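Local structure of Ras-related protein Rab-21 (Homo sapiens, 1Z08) at residues K102-R105 / E111-L114. The protein is a small GTPase of the Rab branch of the Ras family, with the P-loop nucleotide-binding fold. The protein carries 1 engineered substitution. Residues are numbered along the deposited sequence; the frame is centred on the assembly and turned at random.
Sequences KELR and EICL
Arg105 reaches from the helix to the start of the strand and lays one face of its guanidinium on Leu114, whose CD1 stands over the centre of the group, 3.5 Å from CZ. The chain bends at chi2 (-59°), and this turn brings the flat end across to the strand although the CB of Arg105 does not point there. At the guanidinium edge, NH1 donates to Ile112 O over 3.0 Å; the donor lies in the carbonyl plane of Ile112, whereas the oxygen sits 19° out of the guanidinium plane, and the bond is bent, with an N-H...O angle of 142°. NH1 also bonds Gly109 O, and NH2 bonds Val141 O, so several carbonyls fix the rotation of the group. A water extends the grip, accepting from NH2 and from Leu114 N. Beside this polar end, Leu104 turns its two methyls to different partners: CD1 meets Leu114 CD2 at 3.8 Å, while CD2 touches Ile112 CD1 more loosely at 4.2 Å, the two side chains crossing at about a right angle. Ala82 of the adjacent strand adjoins all three aliphatic side chains. Helix 91-108 thus packs on strand 113-119 within a beta-alpha-beta crossover of the Ras-like P-loop fold.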
# COMPACT_ATOMS: atom_id res chain seq x y z
N LYS A 102 -9.19 -9.93 5.35
CA LYS A 102 -9.68 -11.26 5.73
C LYS A 102 -8.87 -12.38 5.09
O LYS A 102 -8.48 -13.34 5.77
CB LYS A 102 -11.17 -11.39 5.39
N GLU A 103 -8.61 -12.25 3.79
CA GLU A 103 -7.84 -13.25 3.04
C GLU A 103 -6.38 -13.33 3.48
O GLU A 103 -5.82 -14.42 3.57
CB GLU A 103 -7.94 -12.97 1.54
N LEU A 104 -5.78 -12.17 3.74
CA LEU A 104 -4.37 -12.10 4.16
C LEU A 104 -4.15 -12.66 5.56
O LEU A 104 -3.17 -13.37 5.80
CB LEU A 104 -3.85 -10.66 4.06
CG LEU A 104 -3.58 -10.09 2.67
CD1 LEU A 104 -3.51 -8.57 2.72
CD2 LEU A 104 -2.30 -10.65 2.06
N ARG A 105 -5.07 -12.34 6.48
CA ARG A 105 -4.98 -12.82 7.86
C ARG A 105 -5.21 -14.33 7.96
O ARG A 105 -4.62 -15.00 8.81
CB ARG A 105 -5.94 -12.06 8.79
CG ARG A 105 -5.57 -10.60 9.09
CD ARG A 105 -4.20 -10.46 9.76
NE ARG A 105 -3.98 -9.11 10.28
CZ ARG A 105 -2.79 -8.53 10.40
NH1 ARG A 105 -1.69 -9.16 10.00
NH2 ARG A 105 -2.70 -7.30 10.89
N GLU A 111 1.60 -12.13 11.23
CA GLU A 111 2.99 -12.01 10.81
C GLU A 111 3.20 -10.90 9.78
O GLU A 111 4.18 -10.15 9.85
CB GLU A 111 3.50 -13.34 10.26
N ILE A 112 2.26 -10.79 8.84
CA ILE A 112 2.33 -9.79 7.78
C ILE A 112 1.97 -8.40 8.32
O ILE A 112 0.96 -8.23 9.01
CB ILE A 112 1.44 -10.18 6.55
CG1 ILE A 112 1.57 -9.13 5.43
CG2 ILE A 112 -0.02 -10.41 6.96
CD1 ILE A 112 1.23 -9.65 4.05
N CYS A 113 2.82 -7.43 8.01
CA CYS A 113 2.57 -6.04 8.37
C CYS A 113 1.60 -5.43 7.37
O CYS A 113 1.91 -5.31 6.18
CB CYS A 113 3.87 -5.24 8.41
SG CYS A 113 5.00 -5.70 9.75
N LEU A 114 0.41 -5.06 7.84
CA LEU A 114 -0.63 -4.52 6.98
C LEU A 114 -0.65 -3.00 7.01
O LEU A 114 -0.51 -2.39 8.07
CB LEU A 114 -2.01 -5.07 7.37
CG LEU A 114 -2.30 -6.57 7.23
CD1 LEU A 114 -3.77 -6.82 7.52
CD2 LEU A 114 -1.93 -7.10 5.86
O HOH W 1 -0.23 -5.45 10.61